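Local coordinates for D-mandelate dehydrogenase (PDB 2W2K), which is a D-mandelate dehydrogenase that probably interconverts D-2-hydroxyacids and 2-oxoacids with a nicotinamide cofactor, at residues B[59-71]-B[84-98]. Numbering follows the deposited sequence.
Sequences AVENGTESYPWNA and FAAAGAGFDWLDLDA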
loop_
_atom_site.group_PDB
_atom_site.type_symbol
_atom_site.label_atom_id
_atom_site.label_comp_id
_atom_site.label_asym_id
_atom_site.label_seq_id
_atom_site.Cartn_x
_atom_site.Cartn_y
_atom_site.Cartn_z
ATOM N N ALA B 59 -25.853 7.982 -5.691
ATOM C CA ALA B 59 -24.808 6.974 -5.497
ATOM C C ALA B 59 -24.729 6.035 -6.705
ATOM O O ALA B 59 -25.721 5.808 -7.394
ATOM C CB ALA B 59 -25.057 6.142 -4.203
ATOM N N VAL B 60 -23.551 5.455 -6.914
ATOM C CA VAL B 60 -23.320 4.574 -8.077
ATOM C C VAL B 60 -24.230 3.342 -8.005
ATOM O O VAL B 60 -24.799 2.895 -9.032
ATOM C CB VAL B 60 -21.812 4.172 -8.177
ATOM C CG1 VAL B 60 -21.615 3.000 -9.151
ATOM C CG2 VAL B 60 -20.964 5.368 -8.624
ATOM N N GLU B 61 -24.391 2.815 -6.788
ATOM C CA GLU B 61 -25.239 1.635 -6.549
ATOM C C GLU B 61 -26.763 1.903 -6.449
ATOM O O GLU B 61 -27.535 0.958 -6.253
ATOM C CB GLU B 61 -24.762 0.861 -5.293
ATOM C CG GLU B 61 -24.968 1.582 -3.950
ATOM C CD GLU B 61 -23.821 2.530 -3.562
ATOM O OE1 GLU B 61 -22.939 2.841 -4.390
ATOM O OE2 GLU B 61 -23.807 2.966 -2.398
ATOM N N ASN B 62 -27.184 3.170 -6.542
ATOM C CA ASN B 62 -28.605 3.531 -6.400
ATOM C C ASN B 62 -29.285 3.546 -7.759
ATOM O O ASN B 62 -28.705 4.040 -8.735
ATOM C CB ASN B 62 -28.804 4.936 -5.786
ATOM C CG ASN B 62 -28.405 5.047 -4.297
ATOM O OD1 ASN B 62 -27.900 4.111 -3.668
ATOM N ND2 ASN B 62 -28.588 6.256 -3.754
ATOM N N GLY B 63 -30.525 3.051 -7.807
ATOM C CA GLY B 63 -31.349 3.139 -9.017
ATOM C C GLY B 63 -31.058 2.119 -10.116
ATOM O O GLY B 63 -31.496 2.301 -11.255
ATOM N N THR B 64 -30.331 1.040 -9.781
ATOM C CA THR B 64 -29.861 0.085 -10.797
ATOM C C THR B 64 -31.001 -0.737 -11.437
ATOM O O THR B 64 -30.836 -1.275 -12.538
ATOM C CB THR B 64 -28.749 -0.896 -10.264
ATOM O OG1 THR B 64 -29.281 -1.692 -9.207
ATOM C CG2 THR B 64 -27.501 -0.137 -9.745
ATOM N N GLU B 65 -32.131 -0.845 -10.732
ATOM C CA GLU B 65 -33.355 -1.481 -11.257
ATOM C C GLU B 65 -33.839 -0.824 -12.562
ATOM O O GLU B 65 -34.486 -1.471 -13.399
ATOM C CB GLU B 65 -34.488 -1.450 -10.217
ATOM C CG GLU B 65 -34.214 -2.197 -8.887
ATOM C CD GLU B 65 -33.586 -1.337 -7.803
ATOM O OE1 GLU B 65 -33.028 -0.261 -8.098
ATOM O OE2 GLU B 65 -33.615 -1.786 -6.638
ATOM N N SER B 66 -33.542 0.465 -12.730
ATOM C CA SER B 66 -33.899 1.184 -13.973
ATOM C C SER B 66 -33.099 0.837 -15.247
ATOM O O SER B 66 -33.568 1.143 -16.346
ATOM C CB SER B 66 -33.915 2.717 -13.752
ATOM O OG SER B 66 -32.617 3.249 -13.531
ATOM N N TYR B 67 -31.921 0.218 -15.108
ATOM C CA TYR B 67 -30.993 0.039 -16.237
ATOM C C TYR B 67 -31.539 -0.981 -17.284
ATOM O O TYR B 67 -32.256 -1.917 -16.916
ATOM C CB TYR B 67 -29.607 -0.443 -15.777
ATOM C CG TYR B 67 -28.761 0.427 -14.845
ATOM C CD1 TYR B 67 -29.097 1.756 -14.532
ATOM C CD2 TYR B 67 -27.597 -0.106 -14.273
ATOM C CE1 TYR B 67 -28.273 2.530 -13.646
ATOM C CE2 TYR B 67 -26.788 0.639 -13.417
ATOM C CZ TYR B 67 -27.133 1.954 -13.103
ATOM O OH TYR B 67 -26.311 2.655 -12.246
ATOM N N PRO B 68 -31.195 -0.798 -18.575
ATOM C CA PRO B 68 -30.423 0.311 -19.149
ATOM C C PRO B 68 -31.301 1.534 -19.429
ATOM O O PRO B 68 -32.528 1.393 -19.626
ATOM C CB PRO B 68 -29.919 -0.272 -20.480
ATOM C CG PRO B 68 -31.035 -1.216 -20.906
ATOM C CD PRO B 68 -31.565 -1.800 -19.606
ATOM N N TRP B 69 -30.671 2.709 -19.432
ATOM C CA TRP B 69 -31.270 3.935 -19.983
ATOM C C TRP B 69 -31.031 3.919 -21.506
ATOM O O TRP B 69 -30.191 4.654 -22.049
ATOM C CB TRP B 69 -30.726 5.206 -19.253
ATOM C CG TRP B 69 -31.399 5.412 -17.886
ATOM C CD1 TRP B 69 -31.295 4.586 -16.776
ATOM C CD2 TRP B 69 -32.290 6.484 -17.495
ATOM N NE1 TRP B 69 -32.060 5.084 -15.740
ATOM C CE2 TRP B 69 -32.682 6.237 -16.154
ATOM C CE3 TRP B 69 -32.814 7.607 -18.155
ATOM C CZ2 TRP B 69 -33.571 7.084 -15.456
ATOM C CZ3 TRP B 69 -33.692 8.467 -17.442
ATOM C CH2 TRP B 69 -34.058 8.186 -16.116
ATOM N N ASN B 70 -31.767 3.030 -22.184
ATOM C CA ASN B 70 -31.683 2.892 -23.644
ATOM C C ASN B 70 -32.589 3.882 -24.394
ATOM O O ASN B 70 -33.354 4.639 -23.771
ATOM C CB ASN B 70 -31.939 1.418 -24.100
ATOM C CG ASN B 70 -33.312 0.860 -23.678
ATOM O OD1 ASN B 70 -34.185 1.573 -23.178
ATOM N ND2 ASN B 70 -33.506 -0.439 -23.904
ATOM N N ALA B 71 -32.503 3.871 -25.725
ATOM C CA ALA B 71 -33.371 4.709 -26.578
ATOM C C ALA B 71 -34.883 4.554 -26.294
ATOM O O ALA B 71 -35.617 5.567 -26.284
ATOM C CB ALA B 71 -33.076 4.443 -28.062
ATOM N N PHE B 84 -30.042 15.966 -16.010
ATOM C CA PHE B 84 -29.856 14.701 -15.250
ATOM C C PHE B 84 -28.431 14.755 -14.656
ATOM O O PHE B 84 -27.458 14.844 -15.425
ATOM C CB PHE B 84 -29.999 13.523 -16.260
ATOM C CG PHE B 84 -29.967 12.103 -15.669
ATOM C CD1 PHE B 84 -29.614 11.827 -14.321
ATOM C CD2 PHE B 84 -30.234 11.019 -16.512
ATOM C CE1 PHE B 84 -29.569 10.475 -13.834
ATOM C CE2 PHE B 84 -30.205 9.668 -16.043
ATOM C CZ PHE B 84 -29.874 9.398 -14.699
ATOM N N ALA B 85 -28.300 14.747 -13.312
ATOM C CA ALA B 85 -26.983 14.686 -12.635
ATOM C C ALA B 85 -26.820 13.354 -11.883
ATOM O O ALA B 85 -27.707 12.975 -11.102
ATOM C CB ALA B 85 -26.801 15.904 -11.650
ATOM N N ALA B 86 -25.675 12.678 -12.070
ATOM C CA ALA B 86 -25.451 11.330 -11.481
ATOM C C ALA B 86 -24.088 11.188 -10.813
ATOM O O ALA B 86 -23.102 11.769 -11.291
ATOM C CB ALA B 86 -25.599 10.236 -12.556
ATOM N N ALA B 87 -24.048 10.401 -9.726
ATOM C CA ALA B 87 -22.805 9.977 -9.078
ATOM C C ALA B 87 -21.899 9.149 -10.015
ATOM O O ALA B 87 -22.407 8.454 -10.892
ATOM C CB ALA B 87 -23.123 9.162 -7.811
ATOM N N GLY B 88 -20.574 9.238 -9.812
ATOM C CA GLY B 88 -19.594 8.396 -10.529
ATOM C C GLY B 88 -19.144 8.992 -11.858
ATOM O O GLY B 88 -19.459 10.144 -12.168
ATOM N N ALA B 89 -18.376 8.227 -12.637
ATOM C CA ALA B 89 -18.111 8.622 -14.042
ATOM C C ALA B 89 -17.902 7.401 -14.922
ATOM O O ALA B 89 -17.474 6.359 -14.440
ATOM C CB ALA B 89 -16.921 9.563 -14.126
ATOM N N GLY B 90 -18.193 7.536 -16.213
ATOM C CA GLY B 90 -18.034 6.421 -17.163
ATOM C C GLY B 90 -19.145 5.404 -16.991
ATOM O O GLY B 90 -19.018 4.467 -16.205
ATOM N N PHE B 91 -20.237 5.597 -17.735
ATOM C CA PHE B 91 -21.485 4.869 -17.511
ATOM C C PHE B 91 -21.911 4.014 -18.685
ATOM O O PHE B 91 -22.516 4.523 -19.648
ATOM C CB PHE B 91 -22.615 5.842 -17.214
ATOM C CG PHE B 91 -22.341 6.770 -16.081
ATOM C CD1 PHE B 91 -21.629 6.350 -14.957
ATOM C CD2 PHE B 91 -22.823 8.064 -16.122
ATOM C CE1 PHE B 91 -21.414 7.225 -13.902
ATOM C CE2 PHE B 91 -22.598 8.946 -15.070
ATOM C CZ PHE B 91 -21.902 8.532 -13.964
ATOM N N ASP B 92 -21.649 2.716 -18.579
ATOM C CA ASP B 92 -22.055 1.763 -19.602
ATOM C C ASP B 92 -23.586 1.646 -19.741
ATOM O O ASP B 92 -24.065 1.094 -20.722
ATOM C CB ASP B 92 -21.453 0.384 -19.308
ATOM N N TRP B 93 -24.334 2.141 -18.752
ATOM C CA TRP B 93 -25.806 1.983 -18.714
ATOM C C TRP B 93 -26.619 3.083 -19.449
ATOM O O TRP B 93 -27.837 2.955 -19.580
ATOM C CB TRP B 93 -26.293 1.874 -17.257
ATOM C CG TRP B 93 -25.778 2.957 -16.335
ATOM C CD1 TRP B 93 -24.659 2.886 -15.530
ATOM C CD2 TRP B 93 -26.353 4.253 -16.099
ATOM N NE1 TRP B 93 -24.501 4.046 -14.829
ATOM C CE2 TRP B 93 -25.519 4.911 -15.151
ATOM C CE3 TRP B 93 -27.492 4.925 -16.587
ATOM C CZ2 TRP B 93 -25.776 6.218 -14.689
ATOM C CZ3 TRP B 93 -27.759 6.240 -16.110
ATOM C CH2 TRP B 93 -26.899 6.867 -15.177
ATOM N N LEU B 94 -25.946 4.129 -19.944
ATOM C CA LEU B 94 -26.634 5.306 -20.524
ATOM C C LEU B 94 -26.360 5.537 -22.022
ATOM O O LEU B 94 -25.193 5.593 -22.437
ATOM C CB LEU B 94 -26.264 6.579 -19.749
ATOM C CG LEU B 94 -26.846 7.941 -20.203
ATOM C CD1 LEU B 94 -28.326 8.021 -19.909
ATOM C CD2 LEU B 94 -26.117 9.100 -19.509
ATOM N N ASP B 95 -27.437 5.705 -22.806
ATOM C CA ASP B 95 -27.347 6.115 -24.216
ATOM C C ASP B 95 -27.314 7.650 -24.242
ATOM O O ASP B 95 -28.363 8.325 -24.367
ATOM C CB ASP B 95 -28.514 5.535 -25.056
ATOM C CG ASP B 95 -28.385 5.819 -26.568
ATOM O OD1 ASP B 95 -27.668 6.766 -26.968
ATOM O OD2 ASP B 95 -29.057 5.105 -27.373
ATOM N N LEU B 96 -26.107 8.203 -24.082
ATOM C CA LEU B 96 -25.933 9.667 -23.955
ATOM C C LEU B 96 -26.346 10.462 -25.204
ATOM O O LEU B 96 -26.914 11.569 -25.095
ATOM C CB LEU B 96 -24.487 10.020 -23.537
ATOM C CG LEU B 96 -24.127 11.503 -23.286
ATOM C CD1 LEU B 96 -25.029 12.164 -22.200
ATOM C CD2 LEU B 96 -22.646 11.622 -22.907
ATOM N N ASP B 97 -26.079 9.921 -26.393
ATOM C CA ASP B 97 -26.538 10.619 -27.611
ATOM C C ASP B 97 -28.080 10.719 -27.710
ATOM O O ASP B 97 -28.612 11.755 -28.135
ATOM C CB ASP B 97 -25.919 10.015 -28.886
ATOM C CG ASP B 97 -24.388 10.235 -28.979
ATOM O OD1 ASP B 97 -23.812 11.092 -28.267
ATOM O OD2 ASP B 97 -23.745 9.530 -29.780
ATOM N N ALA B 98 -28.793 9.672 -27.310
ATOM C CA ALA B 98 -30.264 9.708 -27.309
ATOM C C ALA B 98 -30.829 10.741 -26.310
ATOM O O ALA B 98 -31.842 11.397 -26.592
ATOM C CB ALA B 98 -30.861 8.330 -27.051
HETATM O O HOH W 1 -29.721 2.700 -26.541
#
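Trp93 lays its indole flat over the ring of Tyr67. Its CB sits over the tyrosine face in a CH-pi contact, 3.7 Å from the ring centroid. CG stands between the backbone N and the carbonyl carbon (chi1 50°), which lays the indole along that same face. CG and CD1 meet Tyr67 CZ, CD2 meets CE1, and NE1 ends near OH without a hydrogen bond. The five-membered ring and the phenol form an offset stack with planes only 4° apart. On the far edge, Trp93 CE3 reaches Trp69 CD1 at 3.8 Å in an offset edge-to-face contact. Phe84 also meets Trp69 edge-to-face; Phe84 CE2 lies 3.9 Å from Trp69 CE3. Tyrosine suits its place because its flat ring fills the space between Thr64 CA and the indole while its hydroxyl bonds Lys57; a leucine here would probably leave the Trp93 face poorly covered and Lys57 without that partner. Trp69 also has a polar edge, NE1 donating to Ser66 OG (2.9 Å). The backbones join in a single beta bridge: Trp69 N donates to Trp93 O (2.8 Å), and Asp95 N to Trp69 O (3.0 Å). Asp95 N-caps helix 96-101, OD1 accepting from Ala98 N, while a water links OD2 to Ala71 N. Cluster and bridge together join the loop before helix 71-74 to strand 83-86, which lies inside the five-stranded parallel sheet between strands 54-57 and 105-107.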